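Long-range contacts in putative uncharacterized protein (Coprinopsis cinerea, PDB 3W9A), which probably hydrolyses beta-glucan chains as the beta-jelly-roll catalytic domain of a fungal glycoside hydrolase of family 131: residues A[98-104]-A[151-157]; A[61-67]-A[212-218]; A[109-115]-A[126-130]. All blocks are in the same frame, centred on the assembly; numbering follows the deposited sequence.

Contact 1: residues A[98-104]-A[151-157]; sequences FSIKRTN and FTADTWF
Lys101, in strand 93-101, and Arg102 next to it each lay an aliphatic chain over an aromatic ring of the 151-157 loop. Lys101 CG sits over the centre of the six-membered ring of Trp156, 3.6 Å from its centroid, a CH-pi contact that CD and CE prolong toward NE1. From there the extended chain carries NZ to Asp154, where it forms a salt bridge to OD2, its hydrogen bond long and weak at 3.3 Å. One water bridges NZ to Trp156 NE1 and a second links NZ to the carbonyl of Asp154, adding two acceptors for the ammonium group.

Arg102 runs across the Phe151 ring instead, with CG 3.7 Å from the ring centroid. Its CG stands between the backbone N and the carbonyl carbon (chi1 64°), and the straight run from there to NE lifts the guanidinium away from the face, well above the ring, its plane 80° from that of the ring. NE then donates to Phe151 O at 2.9 Å, while the Ala153 methyl lies against one guanidinium face. With an alanine here the Phe151 carbonyl would probably lose its NE donor and the ring the chain that covers its face.

In the jelly roll, this loop leads from strand 144-150 of one sheet into strand 157-164 of the other. Antiparallel pairing with strand 93-101 is set by Ile100 and Phe157, a hydrogen-bonded pair whose two N-O distances are both 2.8 Å. Farther along, the type II turn from Thr152 to Thr155 presents Asp154 N to Arg102 O at 2.8 Å. Between these anchors a water accepts from Arg102 N and lies 2.8 Å from Thr155 O. From the neighbouring strand 213-224, Tyr216 makes a cation-pi contact with Lys101 and also touches Trp156.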
# COMPACT_ATOMS: atom_id res chain seq x y z
N PHE A 98 -5.88 1.21 -2.65
CA PHE A 98 -5.24 -0.09 -2.47
C PHE A 98 -6.09 -0.93 -1.54
O PHE A 98 -6.95 -0.41 -0.81
CB PHE A 98 -3.83 0.04 -1.88
CG PHE A 98 -3.79 0.73 -0.55
CD1 PHE A 98 -3.73 -0.01 0.63
CD2 PHE A 98 -3.81 2.12 -0.48
CE1 PHE A 98 -3.72 0.63 1.85
CE2 PHE A 98 -3.80 2.76 0.75
CZ PHE A 98 -3.74 2.01 1.91
N SER A 99 -5.81 -2.23 -1.57
CA SER A 99 -6.39 -3.20 -0.65
C SER A 99 -5.27 -4.01 -0.03
O SER A 99 -4.35 -4.44 -0.73
CB SER A 99 -7.34 -4.17 -1.36
OG SER A 99 -8.33 -3.47 -2.11
N ILE A 100 -5.39 -4.27 1.26
CA ILE A 100 -4.36 -4.94 2.00
C ILE A 100 -4.95 -6.02 2.93
O ILE A 100 -6.10 -5.93 3.40
CB ILE A 100 -3.52 -3.88 2.75
CG1 ILE A 100 -2.27 -4.49 3.37
CG2 ILE A 100 -4.32 -3.18 3.82
CD1 ILE A 100 -1.18 -3.46 3.63
N LYS A 101 -4.18 -7.08 3.14
CA LYS A 101 -4.53 -8.07 4.15
C LYS A 101 -3.32 -8.81 4.67
O LYS A 101 -2.22 -8.72 4.10
CB LYS A 101 -5.50 -9.11 3.60
CG LYS A 101 -4.86 -10.15 2.69
CD LYS A 101 -5.59 -11.49 2.75
CE LYS A 101 -4.86 -12.53 1.94
NZ LYS A 101 -5.65 -13.79 1.87
N ARG A 102 -3.56 -9.55 5.75
CA ARG A 102 -2.61 -10.51 6.28
C ARG A 102 -3.27 -11.87 6.36
O ARG A 102 -4.49 -11.97 6.21
CB ARG A 102 -2.13 -10.08 7.66
CG ARG A 102 -3.20 -10.04 8.74
CD ARG A 102 -2.52 -10.09 10.10
NE ARG A 102 -3.43 -10.41 11.18
CZ ARG A 102 -3.54 -11.60 11.77
NH1 ARG A 102 -2.82 -12.64 11.36
NH2 ARG A 102 -4.39 -11.75 12.78
N THR A 103 -2.47 -12.91 6.57
CA THR A 103 -3.01 -14.24 6.90
C THR A 103 -2.48 -14.63 8.27
O THR A 103 -1.91 -13.82 8.99
CB THR A 103 -2.62 -15.30 5.84
OG1 THR A 103 -1.21 -15.55 5.86
CG2 THR A 103 -3.05 -14.85 4.45
N ASN A 104 -2.69 -15.89 8.63
CA ASN A 104 -2.08 -16.45 9.82
C ASN A 104 -0.64 -16.89 9.59
O ASN A 104 0.13 -17.02 10.54
CB ASN A 104 -2.94 -17.60 10.32
CG ASN A 104 -4.14 -17.12 11.11
OD1 ASN A 104 -4.13 -16.05 11.71
ND2 ASN A 104 -5.17 -17.93 11.13
N PHE A 151 -6.93 -5.88 12.91
CA PHE A 151 -6.34 -6.41 11.68
C PHE A 151 -6.64 -7.93 11.59
O PHE A 151 -5.76 -8.77 11.81
CB PHE A 151 -4.84 -6.09 11.63
CG PHE A 151 -4.19 -6.26 10.27
CD1 PHE A 151 -2.80 -6.28 10.16
CD2 PHE A 151 -4.94 -6.39 9.11
CE1 PHE A 151 -2.19 -6.42 8.92
CE2 PHE A 151 -4.32 -6.55 7.88
CZ PHE A 151 -2.95 -6.55 7.78
N THR A 152 -7.88 -8.25 11.26
CA THR A 152 -8.37 -9.62 11.21
C THR A 152 -7.69 -10.39 10.08
O THR A 152 -7.64 -9.91 8.94
CB THR A 152 -9.89 -9.66 10.97
OG1 THR A 152 -10.55 -8.71 11.82
CG2 THR A 152 -10.43 -11.03 11.28
N ALA A 153 -7.21 -11.59 10.39
CA ALA A 153 -6.60 -12.47 9.40
C ALA A 153 -7.59 -12.77 8.28
O ALA A 153 -8.77 -13.00 8.52
CB ALA A 153 -6.11 -13.77 10.04
N ASP A 154 -7.09 -12.73 7.05
CA ASP A 154 -7.85 -13.03 5.82
C ASP A 154 -8.96 -12.07 5.41
O ASP A 154 -9.59 -12.26 4.38
CB ASP A 154 -8.32 -14.49 5.84
CG ASP A 154 -7.16 -15.45 5.65
OD1 ASP A 154 -6.79 -16.12 6.63
OD2 ASP A 154 -6.56 -15.48 4.55
N THR A 155 -9.17 -11.01 6.17
CA THR A 155 -10.08 -9.97 5.76
C THR A 155 -9.37 -8.99 4.83
O THR A 155 -8.23 -8.59 5.09
CB THR A 155 -10.64 -9.26 7.00
OG1 THR A 155 -11.31 -10.24 7.82
CG2 THR A 155 -11.59 -8.17 6.62
N TRP A 156 -10.01 -8.62 3.72
CA TRP A 156 -9.38 -7.71 2.77
C TRP A 156 -9.83 -6.32 3.13
O TRP A 156 -11.01 -6.04 3.14
CB TRP A 156 -9.72 -8.05 1.32
CG TRP A 156 -8.77 -9.01 0.70
CD1 TRP A 156 -8.94 -10.37 0.51
CD2 TRP A 156 -7.46 -8.70 0.19
NE1 TRP A 156 -7.83 -10.90 -0.09
CE2 TRP A 156 -6.90 -9.91 -0.29
CE3 TRP A 156 -6.69 -7.52 0.10
CZ2 TRP A 156 -5.62 -9.97 -0.86
CZ3 TRP A 156 -5.42 -7.59 -0.47
CH2 TRP A 156 -4.90 -8.80 -0.95
N PHE A 157 -8.87 -5.47 3.49
CA PHE A 157 -9.14 -4.10 3.88
C PHE A 157 -8.87 -3.18 2.71
O PHE A 157 -7.73 -3.08 2.22
CB PHE A 157 -8.31 -3.74 5.10
CG PHE A 157 -8.72 -4.50 6.33
CD1 PHE A 157 -9.80 -4.06 7.11
CD2 PHE A 157 -8.07 -5.68 6.69
CE1 PHE A 157 -10.19 -4.76 8.23
CE2 PHE A 157 -8.45 -6.38 7.82
CZ PHE A 157 -9.51 -5.93 8.60
O HOH W 1 -6.85 -13.60 -0.91
O HOH W 2 -8.52 -13.57 1.91
O HOH W 3 -6.15 -9.17 6.81
O HOH W 4 -4.67 -17.77 7.15

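Contact 2: residues A[61-67]-A[212-218]; sequences GLKVTID and PEDWYVS
With CG anti to the backbone N (chi1 -166°), Lys63 runs alongside Tyr216, and CG rests over one ring face, toward the rim, 4.0 Å from the centroid. A bend at chi3 (-34°) then passes CD by the Asp214 carboxylate, 3.5 Å from CG of that residue; NZ stays beyond salt-bridge range. Thr65 OG1, turned anti to its own carbonyl carbon, donates to Asp214 OD1 at 2.7 Å, reaching it on the anti side and somewhat out of the carboxylate plane. OD2 of the same aspartate is held by Asn106.

The backbones form a regular antiparallel ladder between strands 61-66 and 213-224, neighbours in one sheet of the jelly roll. Leu62-Val217, Val64-Trp215 and Ile66-Glu213 are its hydrogen-bonded pairs, with Val64 N only 2.6 Å from Trp215 O. Their side chains share the face turned to strands 77-83 and 203-205. There Ile66 CD1 lies 3.3 Å from Glu213 OE1, which also accepts a nearly straight bond from Trp215 NE1 at 3.0 Å, close to the indole plane. Glu213 OE2 is taken by His114, Asp109 N and, through a salt bridge, Arg205.

With both oxygens engaged, the buried Glu213 carboxylate is probably fixed in rotation, and Arg205 would help to offset its charge.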
# COMPACT_ATOMS: atom_id res chain seq x y z
N GLY A 61 -2.60 -10.75 -7.10
CA GLY A 61 -2.14 -9.80 -6.07
C GLY A 61 -0.66 -9.96 -5.73
O GLY A 61 0.02 -10.87 -6.21
N LEU A 62 -0.15 -9.07 -4.89
CA LEU A 62 1.25 -9.05 -4.51
C LEU A 62 1.41 -9.46 -3.06
O LEU A 62 0.77 -8.88 -2.18
CB LEU A 62 1.81 -7.66 -4.70
CG LEU A 62 3.27 -7.45 -4.31
CD1 LEU A 62 4.21 -8.15 -5.29
CD2 LEU A 62 3.57 -5.97 -4.28
N LYS A 63 2.23 -10.47 -2.82
CA LYS A 63 2.69 -10.78 -1.46
C LYS A 63 3.97 -10.02 -1.22
O LYS A 63 4.96 -10.24 -1.91
CB LYS A 63 2.96 -12.27 -1.27
CG LYS A 63 3.09 -12.66 0.20
CD LYS A 63 3.86 -13.95 0.49
CE LYS A 63 3.70 -15.04 -0.52
NZ LYS A 63 4.21 -16.36 -0.03
N VAL A 64 3.97 -9.14 -0.23
CA VAL A 64 5.16 -8.36 0.11
C VAL A 64 5.77 -9.04 1.31
O VAL A 64 5.12 -9.15 2.32
CB VAL A 64 4.76 -6.89 0.43
CG1 VAL A 64 5.89 -6.15 1.14
CG2 VAL A 64 4.34 -6.17 -0.84
N THR A 65 7.02 -9.48 1.21
CA THR A 65 7.69 -10.13 2.33
C THR A 65 8.89 -9.33 2.84
O THR A 65 9.79 -8.96 2.08
CB THR A 65 8.14 -11.58 1.97
OG1 THR A 65 7.01 -12.38 1.62
CG2 THR A 65 8.89 -12.26 3.15
N ILE A 66 8.92 -9.11 4.15
CA ILE A 66 10.10 -8.59 4.83
C ILE A 66 10.74 -9.67 5.70
O ILE A 66 10.05 -10.41 6.40
CB ILE A 66 9.80 -7.33 5.66
CG1 ILE A 66 8.61 -7.56 6.61
CG2 ILE A 66 9.57 -6.14 4.72
CD1 ILE A 66 8.36 -6.47 7.63
N ASP A 67 12.05 -9.82 5.59
CA ASP A 67 12.78 -10.69 6.51
C ASP A 67 14.02 -9.96 6.97
O ASP A 67 14.19 -8.77 6.64
CB ASP A 67 13.09 -12.07 5.89
CG ASP A 67 14.07 -12.00 4.73
OD1 ASP A 67 14.74 -10.97 4.49
OD2 ASP A 67 14.15 -13.02 4.02
N PRO A 212 9.87 -14.10 9.29
CA PRO A 212 9.44 -13.13 8.28
C PRO A 212 7.99 -12.73 8.42
O PRO A 212 7.22 -13.41 9.11
CB PRO A 212 9.68 -13.87 6.94
CG PRO A 212 10.46 -15.09 7.28
CD PRO A 212 10.17 -15.42 8.71
N GLU A 213 7.62 -11.62 7.79
CA GLU A 213 6.24 -11.17 7.68
C GLU A 213 5.79 -11.15 6.22
O GLU A 213 6.55 -10.76 5.34
CB GLU A 213 6.10 -9.74 8.20
CG GLU A 213 6.50 -9.53 9.64
CD GLU A 213 6.05 -8.17 10.17
OE1 GLU A 213 5.65 -7.32 9.35
OE2 GLU A 213 6.11 -7.96 11.41
N ASP A 214 4.54 -11.57 5.98
CA ASP A 214 3.90 -11.41 4.67
C ASP A 214 2.77 -10.40 4.82
O ASP A 214 1.98 -10.46 5.76
CB ASP A 214 3.33 -12.72 4.15
CG ASP A 214 4.39 -13.80 3.94
OD1 ASP A 214 5.53 -13.49 3.58
OD2 ASP A 214 4.06 -14.97 4.14
N TRP A 215 2.72 -9.47 3.87
CA TRP A 215 1.59 -8.58 3.70
C TRP A 215 1.11 -8.79 2.27
O TRP A 215 1.93 -9.05 1.38
CB TRP A 215 2.04 -7.12 3.88
CG TRP A 215 2.53 -6.78 5.27
CD1 TRP A 215 3.69 -7.20 5.87
CD2 TRP A 215 1.89 -5.92 6.20
NE1 TRP A 215 3.77 -6.68 7.13
CE2 TRP A 215 2.68 -5.89 7.36
CE3 TRP A 215 0.70 -5.19 6.17
CZ2 TRP A 215 2.35 -5.13 8.46
CZ3 TRP A 215 0.34 -4.46 7.30
CH2 TRP A 215 1.17 -4.43 8.42
N TYR A 216 -0.19 -8.73 2.05
CA TYR A 216 -0.73 -8.87 0.71
C TYR A 216 -1.37 -7.57 0.25
O TYR A 216 -2.07 -6.90 1.02
CB TYR A 216 -1.73 -10.02 0.64
CG TYR A 216 -1.17 -11.37 1.07
CD1 TYR A 216 -0.93 -12.38 0.14
CD2 TYR A 216 -0.90 -11.65 2.41
CE1 TYR A 216 -0.45 -13.62 0.52
CE2 TYR A 216 -0.40 -12.88 2.79
CZ TYR A 216 -0.18 -13.85 1.85
OH TYR A 216 0.31 -15.08 2.24
N VAL A 217 -1.11 -7.21 -1.00
CA VAL A 217 -1.55 -5.92 -1.54
C VAL A 217 -2.19 -6.16 -2.89
O VAL A 217 -1.62 -6.89 -3.71
CB VAL A 217 -0.35 -4.96 -1.73
CG1 VAL A 217 -0.79 -3.66 -2.40
CG2 VAL A 217 0.34 -4.70 -0.41
N SER A 218 -3.35 -5.57 -3.15
CA SER A 218 -3.94 -5.64 -4.49
C SER A 218 -4.78 -4.42 -4.81
O SER A 218 -5.10 -3.62 -3.93
CB SER A 218 -4.78 -6.90 -4.62
OG SER A 218 -5.88 -6.84 -3.75

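Contact 3: residues A[109-115]-A[126-130]; sequences DPTLEHQ and LKYGV
The His114 imidazole meets Tyr128 O at its edge: ND1 donates from within the ring plane at 3.0 Å, although it approaches that oxygen from well above the carbonyl plane. NE2, the other ring nitrogen, is hydrogen-bonded to Glu213. His114 ND1 also lies at the edge of the Tyr128 ring, by CD2, and the two planes stand 55° apart. Pro110 touches the far end of the phenol, CB lying 3.5 Å from Tyr128 OH. Phe151 adds an edge-to-face contact to the same tyrosine ring.

Tyr128 O thus takes two protons from one residue, since His114 N also donates to it at 2.9 Å. Next to it Gly129, at a positive phi of 85°, lies beneath the type I turn from Asp109 to Leu112; its CA approaches Leu112 O at 3.3 Å, and a side chain there would clash with that oxygen. Asp109 OD1 ties the turn from within by an Asx turn to Thr111 N, also accepting from the threonine hydroxyl.

On the face of Lys127 and Gln115, the loop residue Glu113 joins in: its CG is anti to the backbone N (chi1 -180°), and the extended chain sends OE2 to Lys127 NZ, a salt bridge of 3.1 Å. Gln115 NE2 grips OE2 from the opposite face of the carboxylate.

These residues close the open end of the hairpin formed by strands 114-119 and 124-128, flanked by strand 203-205 beside the first and strand 136-141 beside the second.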
# COMPACT_ATOMS: atom_id res chain seq x y z
N ASP A 109 4.05 -9.01 13.24
CA ASP A 109 4.24 -9.00 14.69
C ASP A 109 3.57 -7.78 15.34
O ASP A 109 4.08 -6.66 15.21
CB ASP A 109 5.73 -8.98 14.99
CG ASP A 109 6.06 -9.15 16.46
OD1 ASP A 109 5.20 -8.92 17.32
OD2 ASP A 109 7.21 -9.49 16.73
N PRO A 110 2.46 -7.99 16.06
CA PRO A 110 1.75 -6.86 16.68
C PRO A 110 2.48 -6.16 17.84
O PRO A 110 1.99 -5.15 18.36
CB PRO A 110 0.44 -7.49 17.16
CG PRO A 110 0.76 -8.93 17.37
CD PRO A 110 1.81 -9.28 16.37
N THR A 111 3.63 -6.69 18.27
CA THR A 111 4.43 -6.04 19.31
C THR A 111 5.44 -5.02 18.74
O THR A 111 6.12 -4.35 19.50
CB THR A 111 5.20 -7.09 20.15
OG1 THR A 111 6.23 -7.71 19.36
CG2 THR A 111 4.24 -8.16 20.67
N LEU A 112 5.53 -4.90 17.41
CA LEU A 112 6.55 -4.08 16.75
C LEU A 112 5.93 -3.07 15.81
O LEU A 112 4.91 -3.35 15.17
CB LEU A 112 7.48 -4.98 15.94
CG LEU A 112 8.37 -5.93 16.74
CD1 LEU A 112 9.20 -6.75 15.78
CD2 LEU A 112 9.26 -5.18 17.69
N GLU A 113 6.55 -1.89 15.70
CA GLU A 113 6.01 -0.82 14.86
C GLU A 113 6.25 -1.10 13.38
O GLU A 113 7.36 -1.46 13.00
CB GLU A 113 6.63 0.53 15.22
CG GLU A 113 6.08 1.66 14.36
CD GLU A 113 6.57 3.03 14.77
OE1 GLU A 113 7.12 3.18 15.88
OE2 GLU A 113 6.42 3.96 13.95
N HIS A 114 5.19 -0.90 12.57
CA HIS A 114 5.22 -1.00 11.11
C HIS A 114 4.65 0.25 10.52
O HIS A 114 3.70 0.81 11.06
CB HIS A 114 4.32 -2.12 10.59
CG HIS A 114 4.61 -3.45 11.18
ND1 HIS A 114 4.28 -3.75 12.48
CD2 HIS A 114 5.17 -4.56 10.65
CE1 HIS A 114 4.65 -5.00 12.73
NE2 HIS A 114 5.19 -5.51 11.64
N GLN A 115 5.20 0.67 9.39
CA GLN A 115 4.63 1.75 8.59
C GLN A 115 4.38 1.17 7.21
O GLN A 115 5.26 0.55 6.60
CB GLN A 115 5.59 2.93 8.51
CG GLN A 115 5.78 3.67 9.82
CD GLN A 115 7.18 4.20 10.03
OE1 GLN A 115 7.86 4.55 9.07
NE2 GLN A 115 7.62 4.24 11.28
N LEU A 126 -0.50 3.99 6.98
CA LEU A 126 -1.08 3.04 7.89
C LEU A 126 0.03 2.59 8.79
O LEU A 126 1.19 2.51 8.36
CB LEU A 126 -1.65 1.84 7.13
CG LEU A 126 -2.86 2.06 6.20
CD1 LEU A 126 -3.19 0.80 5.41
CD2 LEU A 126 -4.09 2.54 6.95
N LYS A 127 -0.29 2.31 10.04
CA LYS A 127 0.64 1.60 10.92
C LYS A 127 0.01 0.38 11.57
O LYS A 127 -1.21 0.21 11.55
CB LYS A 127 1.17 2.50 12.01
CG LYS A 127 1.76 3.82 11.54
CD LYS A 127 2.86 4.24 12.50
CE LYS A 127 2.96 5.74 12.64
NZ LYS A 127 4.10 6.05 13.56
N TYR A 128 0.88 -0.46 12.13
CA TYR A 128 0.49 -1.63 12.89
C TYR A 128 1.52 -1.86 14.00
O TYR A 128 2.72 -1.56 13.83
CB TYR A 128 0.44 -2.83 11.95
CG TYR A 128 -0.05 -4.13 12.56
CD1 TYR A 128 -1.38 -4.30 12.92
CD2 TYR A 128 0.81 -5.20 12.75
CE1 TYR A 128 -1.83 -5.48 13.48
CE2 TYR A 128 0.37 -6.41 13.28
CZ TYR A 128 -0.96 -6.54 13.65
OH TYR A 128 -1.42 -7.73 14.16
N GLY A 129 1.04 -2.37 15.13
CA GLY A 129 1.88 -2.79 16.25
C GLY A 129 2.25 -1.68 17.21
O GLY A 129 3.25 -1.78 17.91
N VAL A 130 1.42 -0.64 17.28
CA VAL A 130 1.74 0.61 18.00
C VAL A 130 0.47 1.18 18.64
O VAL A 130 -0.64 0.85 18.24
CB VAL A 130 2.42 1.64 17.04
CG1 VAL A 130 2.31 3.09 17.52
CG2 VAL A 130 3.88 1.30 16.83
O HOH W 5 5.47 -0.96 19.08

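Contact 2 is the buried one, a continuous ladder within one sheet; contacts 1 and 3 are partly buried and mix short pairing with loops and turns. Contacts 1 and 2 share that sheet, where strand 213-224 pairs with both 61-66 and 93-101, and Ser99 N meets Ser218 O at 2.8 Å. Contact 3 belongs to the other sheet. It meets contact 2 through Glu213 OE2, 2.6 Å from His114 NE2, and contact 1 through Phe151 and Tyr128. Lysine-carboxylate salt bridges mark the two more peripheral contacts, with only a weak hydrogen bond in contact 1, whereas the carboxylate of Glu213 in contact 2 is buried and held by residues of both sheets.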